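Putative fructosamine-3-kinase (Thermobifida fusca YX, PDB 3F7W) is probably a kinase of the fructosamine kinase family, whose members transfer phosphate to sugar-amine adducts, although its own substrate is not established. Local coordinates at residues P152-R156 against V168-E172; W141-Y145 against L257-H261; E186-H192 against A214-E220. One frame throughout, in Å; residues are numbered along the deposited sequence. Where two conformers were deposited one is given.

Contact 1: residues P152-R156 against V168-E172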
loop_
_atom_site.group_PDB
_atom_site.type_symbol
_atom_site.label_atom_id
_atom_site.label_comp_id
_atom_site.label_asym_id
_atom_site.label_seq_id
_atom_site.Cartn_x
_atom_site.Cartn_y
_atom_site.Cartn_z
ATOM N N PRO A 152 8.252 14.892 -4.362
ATOM C CA PRO A 152 9.455 14.278 -3.790
ATOM C C PRO A 152 10.075 13.158 -4.656
ATOM O O PRO A 152 11.303 13.113 -4.808
ATOM C CB PRO A 152 8.986 13.801 -2.399
ATOM C CG PRO A 152 7.809 14.632 -2.089
ATOM C CD PRO A 152 7.127 14.872 -3.417
ATOM N N TYR A 153 9.242 12.313 -5.266
ATOM C CA TYR A 153 9.722 11.176 -6.071
ATOM C C TYR A 153 10.137 11.646 -7.466
ATOM O O TYR A 153 11.054 11.101 -8.054
ATOM C CB TYR A 153 8.637 10.080 -6.157
ATOM C CG TYR A 153 8.183 9.727 -4.760
ATOM C CD1 TYR A 153 9.040 9.033 -3.905
ATOM C CD2 TYR A 153 6.975 10.177 -4.251
ATOM C CE1 TYR A 153 8.678 8.753 -2.590
ATOM C CE2 TYR A 153 6.590 9.896 -2.922
ATOM C CZ TYR A 153 7.471 9.195 -2.103
ATOM O OH TYR A 153 7.173 8.929 -0.794
ATOM N N LEU A 154 9.440 12.646 -7.988
ATOM C CA LEU A 154 9.841 13.282 -9.254
ATOM C C LEU A 154 11.261 13.866 -9.166
ATOM O O LEU A 154 12.108 13.617 -10.039
ATOM C CB LEU A 154 8.835 14.361 -9.652
ATOM C CG LEU A 154 9.056 15.075 -10.998
ATOM C CD1 LEU A 154 8.869 14.053 -12.145
ATOM C CD2 LEU A 154 8.054 16.240 -11.133
ATOM N N ARG A 155 11.522 14.629 -8.105
ATOM C CA ARG A 155 12.838 15.226 -7.899
ATOM C C ARG A 155 13.902 14.159 -7.689
ATOM O O ARG A 155 15.002 14.262 -8.226
ATOM C CB ARG A 155 12.839 16.196 -6.709
ATOM C CG ARG A 155 11.829 17.344 -6.810
ATOM C CD ARG A 155 12.168 18.339 -7.906
ATOM N NE ARG A 155 11.102 19.334 -8.052
ATOM C CZ ARG A 155 10.474 19.642 -9.184
ATOM N NH1 ARG A 155 10.797 19.068 -10.331
ATOM N NH2 ARG A 155 9.523 20.569 -9.163
ATOM N N ARG A 156 13.571 13.125 -6.926
ATOM C CA ARG A 156 14.521 12.051 -6.671
ATOM C C ARG A 156 14.901 11.323 -7.971
ATOM O O ARG A 156 16.076 11.087 -8.224
ATOM C CB ARG A 156 13.948 11.057 -5.662
ATOM C CG ARG A 156 14.947 10.034 -5.244
ATOM C CD ARG A 156 14.345 9.024 -4.304
ATOM N NE ARG A 156 15.337 8.000 -4.038
ATOM C CZ ARG A 156 16.301 8.104 -3.126
ATOM N NH1 ARG A 156 16.412 9.190 -2.373
ATOM N NH2 ARG A 156 17.167 7.109 -2.972
ATOM N N VAL A 168 10.190 15.708 -16.454
ATOM C CA VAL A 168 9.839 16.518 -15.285
ATOM C C VAL A 168 8.848 17.619 -15.639
ATOM O O VAL A 168 7.863 17.813 -14.945
ATOM C CB VAL A 168 11.098 17.142 -14.643
ATOM C CG1 VAL A 168 10.709 18.202 -13.585
ATOM C CG2 VAL A 168 11.977 16.034 -14.034
ATOM N N ARG A 169 9.108 18.335 -16.730
ATOM C CA ARG A 169 8.172 19.356 -17.190
ATOM C C ARG A 169 6.789 18.788 -17.513
ATOM O O ARG A 169 5.774 19.422 -17.195
ATOM C CB ARG A 169 8.748 20.114 -18.368
ATOM C CG ARG A 169 9.669 21.253 -17.926
ATOM C CD ARG A 169 10.040 22.207 -19.079
ATOM N NE ARG A 169 10.754 21.526 -20.163
ATOM C CZ ARG A 169 12.067 21.276 -20.192
ATOM N NH1 ARG A 169 12.868 21.646 -19.189
ATOM N NH2 ARG A 169 12.581 20.642 -21.240
ATOM N N LEU A 170 6.752 17.595 -18.115
ATOM C CA LEU A 170 5.486 16.911 -18.407
ATOM C C LEU A 170 4.702 16.630 -17.128
ATOM O O LEU A 170 3.495 16.900 -17.051
ATOM C CB LEU A 170 5.729 15.603 -19.184
ATOM C CG LEU A 170 4.541 14.636 -19.271
ATOM C CD1 LEU A 170 3.296 15.320 -19.894
ATOM C CD2 LEU A 170 4.919 13.351 -20.017
ATOM N N VAL A 171 5.368 16.100 -16.105
ATOM C CA VAL A 171 4.665 15.833 -14.847
ATOM C C VAL A 171 4.243 17.155 -14.190
ATOM O O VAL A 171 3.177 17.245 -13.580
ATOM C CB VAL A 171 5.489 14.940 -13.874
ATOM C CG1 VAL A 171 4.767 14.806 -12.501
ATOM C CG2 VAL A 171 5.720 13.575 -14.502
ATOM N N GLU A 172 5.064 18.181 -14.332
ATOM C CA GLU A 172 4.728 19.494 -13.765
ATOM C C GLU A 172 3.498 20.131 -14.428
ATOM O O GLU A 172 2.769 20.864 -13.774
ATOM C CB GLU A 172 5.932 20.433 -13.850
ATOM C CG GLU A 172 6.994 20.083 -12.832
ATOM C CD GLU A 172 8.241 20.934 -12.923
ATOM O OE1 GLU A 172 8.575 21.415 -14.025
ATOM O OE2 GLU A 172 8.909 21.094 -11.878
#
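Leu-154 and Val-171 point at each other tip to tip between two nearly antiparallel helices, whose local axes run at 168° and come no closer than 11.0 Å. With CG anti to the backbone N (chi1 -177°), the leucine fork reaches straight across: its CD2 lies 3.8 Å from Val-171 CG1, while CD1 rests against CB of the same valine. Val-168, one turn back, flanks the fork, its CG1 4.1 Å from Leu-154 CD2. Deeper in the fold, Leu-154 also touches Leu-264 of helix 251-270. On the apolar layer's solvent side Arg-155, in one of its two conformers, bends at chi2 and crosses Glu-172 at about a right angle. Both terminal nitrogens converge end-on upon one oxygen: NH2 of Arg-155 meets Glu-172 OE2 at 2.8 Å, close to its C-O axis, whereas NH1 reaches the same OE2 at 3.2 Å from above the carboxylate. The guanidinium and carboxylate planes stand 79° apart, and CG1 of Val-168 lies at the guanidinium edge. Such a forked grip on a single oxygen is less matched than a coplanar two-oxygen pair. Since Arg-155 is exposed and has a second conformer, the salt bridge is probably a changeable surface clasp over a steadier aliphatic seam.

Contact 2: residues W141-Y145 against L257-H261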
loop_
_atom_site.group_PDB
_atom_site.type_symbol
_atom_site.label_atom_id
_atom_site.label_comp_id
_atom_site.label_asym_id
_atom_site.label_seq_id
_atom_site.Cartn_x
_atom_site.Cartn_y
_atom_site.Cartn_z
ATOM N N TRP A 141 -6.830 17.435 -0.960
ATOM C CA TRP A 141 -6.103 16.421 -1.711
ATOM C C TRP A 141 -5.081 16.949 -2.744
ATOM O O TRP A 141 -3.955 16.441 -2.795
ATOM C CB TRP A 141 -7.070 15.398 -2.336
ATOM C CG TRP A 141 -6.335 14.291 -3.017
ATOM C CD1 TRP A 141 -5.751 13.233 -2.437
ATOM C CD2 TRP A 141 -6.069 14.192 -4.413
ATOM N NE1 TRP A 141 -5.124 12.450 -3.382
ATOM C CE2 TRP A 141 -5.315 13.016 -4.609
ATOM C CE3 TRP A 141 -6.401 14.976 -5.516
ATOM C CZ2 TRP A 141 -4.881 12.611 -5.855
ATOM C CZ3 TRP A 141 -5.961 14.576 -6.764
ATOM C CH2 TRP A 141 -5.214 13.385 -6.921
ATOM N N PRO A 142 -5.459 17.935 -3.584
ATOM C CA PRO A 142 -4.494 18.335 -4.619
ATOM C C PRO A 142 -3.144 18.765 -4.058
ATOM O O PRO A 142 -2.106 18.363 -4.583
ATOM C CB PRO A 142 -5.199 19.518 -5.335
ATOM C CG PRO A 142 -6.651 19.275 -5.091
ATOM C CD PRO A 142 -6.710 18.706 -3.690
ATOM N N GLU A 143 -3.158 19.547 -2.983
ATOM C CA GLU A 143 -1.913 19.969 -2.338
ATOM C C GLU A 143 -1.137 18.795 -1.723
ATOM O O GLU A 143 0.077 18.694 -1.847
ATOM C CB GLU A 143 -2.225 21.001 -1.251
ATOM C CG GLU A 143 -2.685 22.365 -1.775
ATOM C CD GLU A 143 -4.088 22.391 -2.410
ATOM O OE1 GLU A 143 -4.965 21.527 -2.120
ATOM O OE2 GLU A 143 -4.314 23.323 -3.210
ATOM N N PHE A 144 -1.846 17.949 -1.000
ATOM C CA PHE A 144 -1.261 16.751 -0.455
ATOM C C PHE A 144 -0.604 15.888 -1.548
ATOM O O PHE A 144 0.541 15.449 -1.414
ATOM C CB PHE A 144 -2.359 15.969 0.276
ATOM C CG PHE A 144 -1.969 14.589 0.658
ATOM C CD1 PHE A 144 -1.089 14.366 1.705
ATOM C CD2 PHE A 144 -2.498 13.496 -0.024
ATOM C CE1 PHE A 144 -0.726 13.078 2.049
ATOM C CE2 PHE A 144 -2.144 12.205 0.335
ATOM C CZ PHE A 144 -1.260 12.005 1.367
ATOM N N TYR A 145 -1.327 15.650 -2.641
ATOM C CA TYR A 145 -0.836 14.751 -3.671
ATOM C C TYR A 145 0.399 15.343 -4.361
ATOM O O TYR A 145 1.435 14.693 -4.451
ATOM C CB TYR A 145 -1.933 14.492 -4.685
ATOM C CG TYR A 145 -1.657 13.348 -5.632
ATOM C CD1 TYR A 145 -1.459 12.063 -5.153
ATOM C CD2 TYR A 145 -1.639 13.541 -7.012
ATOM C CE1 TYR A 145 -1.242 10.986 -6.031
ATOM C CE2 TYR A 145 -1.430 12.478 -7.888
ATOM C CZ TYR A 145 -1.221 11.199 -7.391
ATOM O OH TYR A 145 -0.999 10.134 -8.241
ATOM N N LEU A 257 -4.238 9.692 -13.393
ATOM C CA LEU A 257 -3.837 10.703 -12.413
ATOM C C LEU A 257 -3.379 10.029 -11.146
ATOM O O LEU A 257 -2.308 10.332 -10.614
ATOM C CB LEU A 257 -5.000 11.658 -12.111
ATOM C CG LEU A 257 -4.779 12.711 -11.018
ATOM C CD1 LEU A 257 -3.698 13.685 -11.409
ATOM C CD2 LEU A 257 -6.108 13.425 -10.707
ATOM N N HIS A 258 -4.193 9.085 -10.680
ATOM C CA HIS A 258 -3.916 8.364 -9.437
ATOM C C HIS A 258 -2.798 7.329 -9.506
ATOM O O HIS A 258 -2.368 6.830 -8.461
ATOM C CB HIS A 258 -5.185 7.709 -8.912
ATOM C CG HIS A 258 -6.181 8.695 -8.399
ATOM N ND1 HIS A 258 -6.005 9.369 -7.212
ATOM C CD2 HIS A 258 -7.347 9.144 -8.919
ATOM C CE1 HIS A 258 -7.018 10.188 -7.020
ATOM N NE2 HIS A 258 -7.847 10.076 -8.043
ATOM N N GLN A 259 -2.360 7.007 -10.724
ATOM C CA GLN A 259 -1.263 6.098 -10.957
ATOM C C GLN A 259 0.096 6.799 -11.010
ATOM O O GLN A 259 1.134 6.139 -11.029
ATOM C CB GLN A 259 -1.503 5.320 -12.264
ATOM C CG GLN A 259 -2.671 4.339 -12.152
ATOM C CD GLN A 259 -3.033 3.612 -13.433
ATOM O OE1 GLN A 259 -2.736 4.080 -14.535
ATOM N NE2 GLN A 259 -3.739 2.486 -13.295
ATOM N N LEU A 260 0.101 8.124 -11.015
ATOM C CA LEU A 260 1.360 8.857 -11.126
ATOM C C LEU A 260 2.263 8.651 -9.913
ATOM O O LEU A 260 3.467 8.445 -10.066
ATOM C CB LEU A 260 1.109 10.346 -11.394
ATOM C CG LEU A 260 0.447 10.647 -12.751
ATOM C CD1 LEU A 260 0.180 12.156 -12.888
ATOM C CD2 LEU A 260 1.265 10.131 -13.938
ATOM N N HIS A 261 1.678 8.655 -8.715
ATOM C CA HIS A 261 2.467 8.455 -7.495
ATOM C C HIS A 261 3.183 7.093 -7.529
ATOM O O HIS A 261 4.405 7.053 -7.433
ATOM C CB HIS A 261 1.597 8.596 -6.228
ATOM C CG HIS A 261 2.234 8.020 -5.007
ATOM N ND1 HIS A 261 3.380 8.560 -4.442
ATOM C CD2 HIS A 261 1.907 6.940 -4.255
ATOM C CE1 HIS A 261 3.725 7.828 -3.391
ATOM N NE2 HIS A 261 2.853 6.839 -3.261
#
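The phenol of Tyr-145 pushes into helix segment 257-261 as a knob in a hole formed by Leu-257, His-258, Leu-260 and His-261, joining helices 141-159 and 251-270 in the helical lobe of this kinase-like fold. Extended from its helix with CG anti to the backbone N (chi1 -167°), the ring passes CE1 by His-261 CB at 3.7 Å and drives OH into the backbone beyond. Trp-141, one turn earlier, sets its CZ2 over one face of the tyrosine ring, toward the rim, and its CH2 abuts Leu-257 CD2 (3.9 Å) at the indole edge. The His-258 ring meets the six-membered ring of Trp-141 obliquely, planes at 43°, its CE1 3.4 Å from Trp-141 CZ2. His-218 packs against both rings. A phenylalanine in place of Tyr-145 would keep the ring but lose the hydroxyl, and would probably leave the buried His-261 N without this acceptor. Helix 251-270 is kinked here: His-261 N makes no bond to the turn before, and Leu-257 O takes the N-H of Leu-260 instead. Tyr-145 OH fills the break, donating to Leu-257 O in the carbonyl plane, on a lone pair, at 2.7 Å, and accepting from His-261 N at 3.1 Å.

Contact 3: residues E186-H192 against A214-E220. With EDO (1,2-ethanediol), chain I.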
loop_
_atom_site.group_PDB
_atom_site.type_symbol
_atom_site.label_atom_id
_atom_site.label_comp_id
_atom_site.label_asym_id
_atom_site.label_seq_id
_atom_site.Cartn_x
_atom_site.Cartn_y
_atom_site.Cartn_z
ATOM N N GLU A 186 -13.707 15.145 -1.797
ATOM C CA GLU A 186 -14.441 14.188 -0.977
ATOM C C GLU A 186 -13.595 13.822 0.248
ATOM O O GLU A 186 -12.383 14.060 0.261
ATOM C CB GLU A 186 -14.823 12.947 -1.798
ATOM C CG GLU A 186 -13.636 12.152 -2.323
ATOM C CD GLU A 186 -14.038 10.880 -3.045
ATOM O OE1 GLU A 186 -14.697 10.974 -4.116
ATOM O OE2 GLU A 186 -13.678 9.793 -2.530
ATOM N N PRO A 187 -14.223 13.255 1.292
ATOM C CA PRO A 187 -13.436 13.004 2.495
ATOM C C PRO A 187 -12.285 12.018 2.280
ATOM O O PRO A 187 -12.389 11.112 1.437
ATOM C CB PRO A 187 -14.463 12.429 3.486
ATOM C CG PRO A 187 -15.820 12.856 2.936
ATOM C CD PRO A 187 -15.643 12.893 1.463
ATOM N N PRO A 188 -11.192 12.194 3.036
ATOM C CA PRO A 188 -10.099 11.225 2.969
ATOM C C PRO A 188 -10.573 9.833 3.373
ATOM O O PRO A 188 -11.387 9.690 4.301
ATOM C CB PRO A 188 -9.066 11.772 3.956
ATOM C CG PRO A 188 -9.659 12.884 4.641
ATOM C CD PRO A 188 -10.924 13.280 4.000
ATOM N N ALA A 189 -10.057 8.826 2.658
ATOM C CA ALA A 189 -10.312 7.424 2.924
ATOM C C ALA A 189 -9.135 6.801 3.691
ATOM O O ALA A 189 -8.018 7.309 3.639
ATOM C CB ALA A 189 -10.517 6.693 1.606
ATOM N N ARG A 190 -9.402 5.709 4.406
ATOM C CA ARG A 190 -8.334 4.887 4.962
ATOM C C ARG A 190 -7.845 3.961 3.861
ATOM O O ARG A 190 -8.461 2.931 3.587
ATOM C CB ARG A 190 -8.800 4.052 6.163
ATOM C CG ARG A 190 -9.239 4.860 7.318
ATOM C CD ARG A 190 -9.182 4.099 8.624
ATOM N NE ARG A 190 -9.842 4.923 9.586
ATOM C CZ ARG A 190 -9.756 4.794 10.892
ATOM N NH1 ARG A 190 -9.064 3.799 11.441
ATOM N NH2 ARG A 190 -10.424 5.650 11.646
ATOM N N ILE A 191 -6.752 4.332 3.228
ATOM C CA ILE A 191 -6.240 3.559 2.097
ATOM C C ILE A 191 -5.039 2.714 2.450
ATOM O O ILE A 191 -4.222 3.073 3.329
ATOM C CB ILE A 191 -5.952 4.444 0.824
ATOM C CG1 ILE A 191 -4.709 5.335 0.958
ATOM C CG2 ILE A 191 -7.234 5.236 0.459
ATOM C CD1 ILE A 191 -4.201 5.932 -0.426
ATOM N N HIS A 192 -4.929 1.599 1.732
ATOM C CA HIS A 192 -3.812 0.675 1.854
ATOM C C HIS A 192 -2.467 1.347 1.429
ATOM O O HIS A 192 -1.447 1.205 2.106
ATOM C CB HIS A 192 -4.122 -0.582 1.035
ATOM C CG HIS A 192 -3.027 -1.592 1.032
ATOM N ND1 HIS A 192 -1.931 -1.485 0.203
ATOM C CD2 HIS A 192 -2.868 -2.745 1.728
ATOM C CE1 HIS A 192 -1.131 -2.520 0.408
ATOM N NE2 HIS A 192 -1.677 -3.298 1.329
ATOM N N ALA A 214 -0.055 2.612 4.741
ATOM C CA ALA A 214 -1.400 3.070 5.030
ATOM C C ALA A 214 -1.425 4.556 5.393
ATOM O O ALA A 214 -0.551 5.062 6.104
ATOM C CB ALA A 214 -2.067 2.217 6.150
ATOM N N HIS A 215 -2.448 5.251 4.893
ATOM C CA HIS A 215 -2.649 6.642 5.251
ATOM C C HIS A 215 -4.010 7.114 4.812
ATOM O O HIS A 215 -4.738 6.376 4.121
ATOM C CB HIS A 215 -1.546 7.536 4.632
ATOM C CG HIS A 215 -1.447 7.471 3.129
ATOM N ND1 HIS A 215 -0.824 6.429 2.481
ATOM C CD2 HIS A 215 -1.866 8.316 2.153
ATOM C CE1 HIS A 215 -0.840 6.637 1.177
ATOM N NE2 HIS A 215 -1.453 7.780 0.943
ATOM N N GLY A 216 -4.350 8.336 5.229
ATOM C CA GLY A 216 -5.502 9.051 4.692
ATOM C C GLY A 216 -5.177 9.504 3.290
ATOM O O GLY A 216 -4.233 10.265 3.082
ATOM N N GLY A 217 -5.952 9.018 2.327
ATOM C CA GLY A 217 -5.653 9.225 0.899
ATOM C C GLY A 217 -6.949 9.246 0.129
ATOM O O GLY A 217 -8.031 9.087 0.715
ATOM N N HIS A 218 -6.855 9.444 -1.177
ATOM C CA HIS A 218 -8.014 9.336 -2.020
ATOM C C HIS A 218 -8.274 7.866 -2.265
ATOM O O HIS A 218 -7.383 7.135 -2.678
ATOM C CB HIS A 218 -7.790 10.079 -3.340
ATOM C CG HIS A 218 -9.055 10.469 -4.018
ATOM N ND1 HIS A 218 -10.027 9.550 -4.370
ATOM C CD2 HIS A 218 -9.526 11.684 -4.380
ATOM C CE1 HIS A 218 -11.028 10.190 -4.956
ATOM N NE2 HIS A 218 -10.744 11.483 -4.982
ATOM N N ARG A 219 -9.502 7.429 -2.026
ATOM C CA ARG A 219 -9.833 6.007 -2.211
ATOM C C ARG A 219 -9.590 5.524 -3.648
ATOM O O ARG A 219 -9.288 4.369 -3.854
ATOM C CB ARG A 219 -11.259 5.716 -1.769
ATOM C CG ARG A 219 -12.369 6.426 -2.536
ATOM C CD ARG A 219 -13.601 6.650 -1.619
ATOM N NE ARG A 219 -14.785 7.130 -2.339
ATOM C CZ ARG A 219 -15.811 6.374 -2.748
ATOM N NH1 ARG A 219 -15.840 5.070 -2.561
ATOM N NH2 ARG A 219 -16.831 6.942 -3.392
ATOM N N GLU A 220 -9.714 6.424 -4.633
ATOM C CA GLU A 220 -9.393 6.094 -6.027
ATOM C C GLU A 220 -7.955 5.603 -6.207
ATOM O O GLU A 220 -7.699 4.836 -7.112
ATOM C CB GLU A 220 -9.725 7.248 -6.975
ATOM C CG GLU A 220 -11.270 7.469 -7.138
ATOM C CD GLU A 220 -11.651 8.683 -7.986
ATOM O OE1 GLU A 220 -10.887 9.080 -8.903
ATOM O OE2 GLU A 220 -12.743 9.219 -7.747
HETATM C C1 EDO I . -14.941 8.250 2.864
HETATM O O1 EDO I . -13.781 8.117 3.683
HETATM C C2 EDO I . -14.540 8.113 1.393
HETATM O O2 EDO I . -14.187 9.377 0.813
HETATM O O HOH W 1 -11.450 9.543 -0.988
HETATM O O HOH W 2 -14.716 8.697 -5.808
HETATM O O HOH W 3 -17.034 9.905 -3.281
#
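Glu-186 crosses Arg-219 at about a right angle, and its OE2 takes the N-H of Arg-219 NE at 2.9 Å from the syn side in a salt bridge, 23° out of the carboxylate plane. The terminal nitrogens of Arg-219 turn to Ala-245 O, Pro-246 O and the hydroxyl of Tyr-241, which hold the guanidinium in place. The same carboxylate passes the His-218 ring obliquely, OE2 3.6 Å from CE1. His-218 is the N-cap residue of helix 219-229, its ND1 accepting from Glu-220 N near the ring plane. A water bridges Glu-186 OE1 to Glu-220 OE2, and probably eases the closeness of two acids, the second of which is also salt-bridged to Arg-254. At Pro-187 and Pro-188 the carbonyl oxygens accept from the two hydroxyls of an ethanediol, probably left from crystallisation. Ala-189 opens the antiparallel pairing: its N gives to Gly-217 O at 2.8 Å and its O receives from Gly-217 N at 3.0 Å, while its CB rests on Arg-219 CB. Arg-190 turns to the other side of the ribbon, where its NE and NH1 bond to Gly-116 O and Trp-67 O and its guanidinium makes a cation-pi contact with Trp-67. Ile-191 forms the next hydrogen-bonded pair, with His-215, and sets CG1 over the centre of that imidazole, 4.1 Å from the centroid. Its CD1 lies 3.8 Å from Gly-217 CA, where a CB would clash with it. Finally His-192 turns away and binds Asp-222 OD2 through its backbone N. The sequence His-Gly-Asp starting here resembles the catalytic-loop motif of kinases of the aminoglycoside phosphotransferase type. The pairing thus joins the strand entering that loop to the chain that follows what is probably the Asp-Pro-Ala counterpart of the kinase DFG motif.

In the fold
Contacts 1 and 2 share helix 141-159: their centres lie 12 Å apart, and they meet where Tyr-153 CE2 packs 3.6 Å from His-261 CE1. Contact 3 adjoins contact 2, its centre 11 Å away, through His-218, which packs against both Trp-141 and His-258, and through Phe-144 CZ, 3.8 Å from His-215 CD2. Contact 1 has no direct touch with contact 3, with about 9 Å between nearest atoms. The three therefore lead from the peripheral helix pair, through the buried helical core, to the probable catalytic loop. An unidentified ligand lies about 10 Å from the side chain of His-192, consistent with contact 3 bordering the presumed active site.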